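Local coordinates for protein E3 ubiquitin ligase RavN (Legionella pneumophila, PDB 5MIY) that acts as an E3 ubiquitin ligase, a Legionella effector that probably promotes transfer of ubiquitin to substrate proteins, at residues Thr24-Val29 and Trp60-Lys65; Ile38-Ser43 and Asp80-Gln85. All coordinates share one frame; numbering follows the deposited sequence.

Interaction 1 of 2, residues Thr24-Val29 and Trp60-Lys65. With EDO (1,2-ethanediol), chain H.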
loop_
_atom_site.group_PDB
_atom_site.type_symbol
_atom_site.label_atom_id
_atom_site.label_comp_id
_atom_site.label_asym_id
_atom_site.label_seq_id
_atom_site.Cartn_x
_atom_site.Cartn_y
_atom_site.Cartn_z
ATOM N N THR A 24 4.783 -6.669 6.457
ATOM C CA THR A 24 3.717 -5.962 5.761
ATOM C C THR A 24 4.281 -5.139 4.607
ATOM O O THR A 24 5.337 -4.512 4.724
ATOM C CB THR A 24 2.982 -5.045 6.746
ATOM O OG1 THR A 24 2.519 -5.816 7.869
ATOM C CG2 THR A 24 1.806 -4.333 6.075
ATOM N N ILE A 25 3.571 -5.145 3.482
ATOM C CA ILE A 25 3.915 -4.296 2.344
ATOM C C ILE A 25 3.240 -2.946 2.542
ATOM O O ILE A 25 2.016 -2.870 2.695
ATOM C CB ILE A 25 3.477 -4.936 1.017
ATOM C CG1 ILE A 25 4.243 -6.236 0.762
ATOM C CG2 ILE A 25 3.624 -3.946 -0.154
ATOM C CD1 ILE A 25 3.490 -7.182 -0.172
ATOM N N VAL A 26 4.037 -1.876 2.549
ATOM C CA VAL A 26 3.540 -0.530 2.797
ATOM C C VAL A 26 4.019 0.386 1.678
ATOM O O VAL A 26 5.168 0.291 1.231
ATOM C CB VAL A 26 3.997 -0.005 4.180
ATOM C CG1 VAL A 26 3.392 1.351 4.442
ATOM C CG2 VAL A 26 3.584 -0.990 5.278
ATOM N N TYR A 27 3.129 1.264 1.221
ATOM C CA TYR A 27 3.450 2.213 0.163
ATOM C C TYR A 27 2.453 3.361 0.206
ATOM O O TYR A 27 1.397 3.269 0.839
ATOM C CB TYR A 27 3.454 1.549 -1.225
ATOM C CG TYR A 27 2.191 0.769 -1.592
ATOM C CD1 TYR A 27 1.092 1.399 -2.173
ATOM C CD2 TYR A 27 2.111 -0.606 -1.369
ATOM C CE1 TYR A 27 -0.061 0.684 -2.515
ATOM C CE2 TYR A 27 0.968 -1.331 -1.715
ATOM C CZ TYR A 27 -0.117 -0.686 -2.275
ATOM O OH TYR A 27 -1.246 -1.421 -2.601
ATOM N N LEU A 28 2.811 4.443 -0.486
ATOM C CA LEU A 28 1.974 5.622 -0.644
ATOM C C LEU A 28 1.397 5.674 -2.054
ATOM O O LEU A 28 2.087 5.358 -3.028
ATOM C CB LEU A 28 2.791 6.893 -0.379
ATOM C CG LEU A 28 2.052 8.147 0.060
ATOM C CD1 LEU A 28 1.694 8.032 1.535
ATOM C CD2 LEU A 28 2.925 9.387 -0.198
ATOM N N VAL A 29 0.129 6.072 -2.164
ATOM C CA VAL A 29 -0.448 6.405 -3.459
ATOM C C VAL A 29 -0.996 7.826 -3.389
ATOM O O VAL A 29 -1.288 8.358 -2.314
ATOM C CB VAL A 29 -1.548 5.414 -3.912
ATOM C CG1 VAL A 29 -0.996 3.983 -3.977
ATOM C CG2 VAL A 29 -2.769 5.498 -3.006
ATOM N N TRP A 60 4.680 4.969 -4.109
ATOM C CA TRP A 60 5.971 5.280 -3.515
ATOM C C TRP A 60 6.203 4.293 -2.378
ATOM O O TRP A 60 5.429 4.293 -1.408
ATOM C CB TRP A 60 6.011 6.726 -2.996
ATOM C CG TRP A 60 5.957 7.785 -4.090
ATOM C CD1 TRP A 60 7.016 8.397 -4.694
ATOM C CD2 TRP A 60 4.778 8.335 -4.699
ATOM N NE1 TRP A 60 6.571 9.300 -5.634
ATOM C CE2 TRP A 60 5.202 9.277 -5.661
ATOM C CE3 TRP A 60 3.407 8.118 -4.526
ATOM C CZ2 TRP A 60 4.303 9.999 -6.448
ATOM C CZ3 TRP A 60 2.517 8.835 -5.303
ATOM C CH2 TRP A 60 2.969 9.772 -6.253
ATOM N N PRO A 61 7.212 3.427 -2.450
ATOM C CA PRO A 61 7.443 2.473 -1.361
ATOM C C PRO A 61 7.868 3.165 -0.074
ATOM O O PRO A 61 8.584 4.167 -0.087
ATOM C CB PRO A 61 8.563 1.575 -1.902
ATOM C CG PRO A 61 9.200 2.363 -2.998
ATOM C CD PRO A 61 8.120 3.209 -3.587
ATOM N N ILE A 62 7.411 2.600 1.043
ATOM C CA ILE A 62 7.690 3.069 2.402
ATOM C C ILE A 62 8.106 1.838 3.202
ATOM O O ILE A 62 7.413 0.806 3.138
ATOM C CB ILE A 62 6.451 3.733 3.028
ATOM C CG1 ILE A 62 5.916 4.868 2.150
ATOM C CG2 ILE A 62 6.715 4.168 4.469
ATOM C CD1 ILE A 62 6.657 6.182 2.295
ATOM N N PRO A 63 9.215 1.869 3.941
ATOM C CA PRO A 63 9.551 0.717 4.790
ATOM C C PRO A 63 8.483 0.520 5.855
ATOM O O PRO A 63 8.004 1.483 6.458
ATOM C CB PRO A 63 10.905 1.107 5.403
ATOM C CG PRO A 63 11.451 2.207 4.498
ATOM C CD PRO A 63 10.233 2.935 4.010
ATOM N N ALA A 64 8.088 -0.743 6.068
ATOM C CA ALA A 64 7.127 -1.042 7.129
ATOM C C ALA A 64 7.580 -0.467 8.465
ATOM O O ALA A 64 6.760 0.017 9.255
ATOM C CB ALA A 64 6.920 -2.555 7.255
ATOM N N LYS A 65 8.886 -0.500 8.727
ATOM C CA LYS A 65 9.404 -0.001 9.997
ATOM C C LYS A 65 9.055 1.467 10.203
ATOM O O LYS A 65 8.780 1.891 11.332
ATOM C CB LYS A 65 10.913 -0.217 10.059
ATOM C CG LYS A 65 11.525 0.074 11.423
ATOM C CD LYS A 65 12.888 0.735 11.280
ATOM C CE LYS A 65 13.482 1.109 12.632
ATOM N NZ LYS A 65 14.272 0.005 13.232
HETATM C C1 EDO H . 10.452 -3.442 4.596
HETATM O O1 EDO H . 9.111 -3.028 4.319
HETATM C C2 EDO H . 11.211 -3.610 3.291
HETATM O O2 EDO H . 10.974 -2.454 2.478
HETATM O O HOH W 1 7.064 -1.776 2.676
#
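Leu-28 and Trp-60 form a hydrogen-bonded antiparallel pair: Leu-28 N donates to Trp-60 O and Trp-60 N to Leu-28 O, both at 2.8 Å. Two residues on, Ile-62 N reaches Val-26 O at 3.2 Å, standing 41° out of the carbonyl plane. The ladder then opens: Val-26 O and Ile-62 O, both acceptors, lie 3.0 Å apart, and a water bridges Val-26 N to Ile-62 O. This water also donates to O1 of an ethanediol, probably from the crystallisation liquor, which accepts a hydrogen bond from Ala-64 N at the helix start.

Trp-60 turns the edge of its indole to the backbone, Trp-60 CE3 lying 3.4 Å from Leu-28 O. Apolar packing follows the ladder, with Leu-28 CB 4.2 Å from Trp-60 CB. With CG1 anti to its backbone N (chi1 -176°), Val-26 lays that methyl on Ile-62 CB and turns CG2 to Ala-64; branched residues suit the extended chain here, and the small Ala-64 CB fits 3.6 Å from Thr-24 O. Tyr-27 rests CB on Trp-60 O while its OH is hydrogen-bonded to Asp-51 OD1.

Strand 25-32 is an inner strand of the antiparallel sheet, between 58-61 and 35-41; helix 89-96 packs on Leu-28 through Val-92 and on Ile-62 through Phe-96.

Interaction 2 of 2, residues Ile38-Ser43 and Asp80-Gln85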
loop_
_atom_site.group_PDB
_atom_site.type_symbol
_atom_site.label_atom_id
_atom_site.label_comp_id
_atom_site.label_asym_id
_atom_site.label_seq_id
_atom_site.Cartn_x
_atom_site.Cartn_y
_atom_site.Cartn_z
ATOM N N ILE A 38 -1.732 6.358 2.690
ATOM C CA ILE A 38 -0.865 5.256 3.090
ATOM C C ILE A 38 -1.636 3.943 2.966
ATOM O O ILE A 38 -2.748 3.805 3.491
ATOM C CB ILE A 38 -0.334 5.474 4.518
ATOM C CG1 ILE A 38 0.810 4.506 4.811
ATOM C CG2 ILE A 38 -1.449 5.394 5.550
ATOM C CD1 ILE A 38 2.096 4.891 4.085
ATOM N N LYS A 39 -1.062 2.982 2.244
ATOM C CA LYS A 39 -1.701 1.693 2.017
ATOM C C LYS A 39 -0.843 0.574 2.589
ATOM O O LYS A 39 0.389 0.650 2.592
ATOM C CB LYS A 39 -1.939 1.438 0.520
ATOM C CG LYS A 39 -2.753 2.521 -0.168
ATOM C CD LYS A 39 -4.150 2.638 0.439
ATOM C CE LYS A 39 -5.005 3.609 -0.359
ATOM N NZ LYS A 39 -6.409 3.689 0.131
ATOM N N ALA A 40 -1.503 -0.474 3.070
ATOM C CA ALA A 40 -0.820 -1.654 3.576
ATOM C C ALA A 40 -1.534 -2.894 3.053
ATOM O O ALA A 40 -2.764 -2.977 3.129
ATOM C CB ALA A 40 -0.788 -1.661 5.103
ATOM N N ILE A 41 -0.770 -3.845 2.514
ATOM C CA ILE A 41 -1.332 -5.095 1.995
ATOM C C ILE A 41 -0.481 -6.263 2.477
ATOM O O ILE A 41 0.711 -6.111 2.772
ATOM C CB ILE A 41 -1.446 -5.090 0.449
ATOM C CG1 ILE A 41 -0.066 -5.053 -0.225
ATOM C CG2 ILE A 41 -2.303 -3.916 -0.019
ATOM C CD1 ILE A 41 -0.136 -4.958 -1.764
ATOM N N SER A 42 -1.112 -7.435 2.602
ATOM C CA SER A 42 -0.378 -8.591 3.103
ATOM C C SER A 42 0.476 -9.233 2.019
ATOM O O SER A 42 1.490 -9.864 2.330
ATOM C CB SER A 42 -1.339 -9.627 3.715
ATOM O OG SER A 42 -2.361 -10.039 2.809
ATOM N N SER A 43 0.094 -9.078 0.754
ATOM C CA SER A 43 0.830 -9.650 -0.366
ATOM C C SER A 43 0.432 -8.894 -1.625
ATOM O O SER A 43 -0.540 -8.139 -1.629
ATOM C CB SER A 43 0.527 -11.141 -0.538
ATOM O OG SER A 43 -0.818 -11.309 -0.954
ATOM N N ASP A 80 -5.281 2.439 17.253
ATOM C CA ASP A 80 -4.372 1.408 16.758
ATOM C C ASP A 80 -4.810 0.808 15.423
ATOM O O ASP A 80 -4.365 -0.286 15.066
ATOM C CB ASP A 80 -4.172 0.291 17.788
ATOM C CG ASP A 80 -2.846 0.406 18.524
ATOM O OD1 ASP A 80 -2.022 1.265 18.141
ATOM O OD2 ASP A 80 -2.628 -0.362 19.488
ATOM N N LYS A 81 -5.665 1.498 14.669
ATOM C CA LYS A 81 -6.044 1.084 13.323
ATOM C C LYS A 81 -5.589 2.129 12.315
ATOM O O LYS A 81 -5.785 3.332 12.524
ATOM C CB LYS A 81 -7.558 0.870 13.199
ATOM C CG LYS A 81 -8.068 -0.342 13.957
ATOM C CD LYS A 81 -9.590 -0.354 14.056
ATOM C CE LYS A 81 -10.233 -0.953 12.814
ATOM N NZ LYS A 81 -11.470 -1.727 13.145
ATOM N N LEU A 82 -4.983 1.661 11.223
ATOM C CA LEU A 82 -4.463 2.555 10.197
ATOM C C LEU A 82 -5.578 3.418 9.623
ATOM O O LEU A 82 -6.642 2.916 9.254
ATOM C CB LEU A 82 -3.797 1.745 9.086
ATOM C CG LEU A 82 -3.105 2.553 7.989
ATOM C CD1 LEU A 82 -1.943 3.368 8.553
ATOM C CD2 LEU A 82 -2.630 1.636 6.872
ATOM N N THR A 83 -5.334 4.725 9.557
ATOM C CA THR A 83 -6.331 5.641 9.028
ATOM C C THR A 83 -6.546 5.401 7.536
ATOM O O THR A 83 -5.680 4.880 6.827
ATOM C CB THR A 83 -5.909 7.094 9.261
ATOM O OG1 THR A 83 -6.990 7.970 8.920
ATOM C CG2 THR A 83 -4.707 7.444 8.395
ATOM N N ASN A 84 -7.730 5.786 7.065
ATOM C CA ASN A 84 -8.047 5.792 5.643
ATOM C C ASN A 84 -8.124 7.201 5.076
ATOM O O ASN A 84 -8.511 7.375 3.917
ATOM C CB ASN A 84 -9.362 5.053 5.386
ATOM C CG ASN A 84 -9.146 3.665 4.817
ATOM O OD1 ASN A 84 -8.791 3.512 3.649
ATOM N ND2 ASN A 84 -9.358 2.645 5.642
ATOM N N GLN A 85 -7.762 8.218 5.874
ATOM C CA GLN A 85 -7.817 9.621 5.500
ATOM C C GLN A 85 -6.518 10.051 4.827
ATOM O O GLN A 85 -5.441 9.548 5.162
ATOM C CB GLN A 85 -8.073 10.488 6.729
ATOM C CG GLN A 85 -9.430 10.247 7.380
ATOM C CD GLN A 85 -10.575 10.309 6.382
ATOM O OE1 GLN A 85 -11.396 9.393 6.305
ATOM N NE2 GLN A 85 -10.635 11.393 5.615
#
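Ile-38 and Asn-84 make the closest backbone approach, their CA atoms 7.6 Å apart; no hydrogen bond joins 38-43 to 80-85, so the gap between the extended strand and the irregular loop is bridged mainly by side chains. Leu-82 carries most of it. Its CG stands anti to the backbone N (chi1 -175°), which sends both methyls across to the strand. Leu-82 CD1 comes to 3.7 Å from Ile-38 CG2, and the two side chains cross at about a right angle. In Ile-38, CG1 is anti to the backbone N (chi1 -167°); this leaves CG2 facing the leucine while the CG1 branch runs away from the loop towards Val-26. Leu-82 CD2 lies 4.0 Å from Ile-38 O. The same Leu-82 CD2 is 4.2 Å from Ala-40 CB. A forked leucine can thus touch two strand residues, and the short alanine lets it sit near the main chain.

Ile-38 and Ala-40 alternate with Lys-39 along strand 35-41, an outermost strand of the four-stranded antiparallel sheet, and the loop, which leads from helix 64-68 to helix 89-96, packs beside it. Tyr-9 of strand 8-11 touches both Ala-40 and Leu-82, extending the apolar patch. Further along the loop, Thr-83 OG1 accepts from Gln-85 N at 3.2 Å, an ST turn, for which the short hydroxyl side chain is well suited. At the more open margin, Lys-39 NZ is 4.3 Å from Asn-84 OD1, too far for a hydrogen bond; the long lysine instead hands its ammonium to Thr-53 OG1.

Overall arrangement
Interactions 1 and 2, with centres about 10 Å apart, meet through strands 25-32 and 35-41, neighbours in one antiparallel sheet. Between them Tyr-27 O lies 2.8 Å from Lys-39 N and Ile-25 O 3.0 Å from Ile-41 N, both probable hydrogen bonds. Packing adds to this where Val-26 CG1 comes to 3.6 Å from Lys-39 O. Interaction 1 joins strand 25-32 to strand 58-61 on the side away from 35-41, whereas interaction 2 brings a later loop against the outer strand 35-41; along the chain their segments alternate. A bound sodium ion lies about 8 Å from the Tyr-27 side chain and one about 11 Å from that of Lys-39.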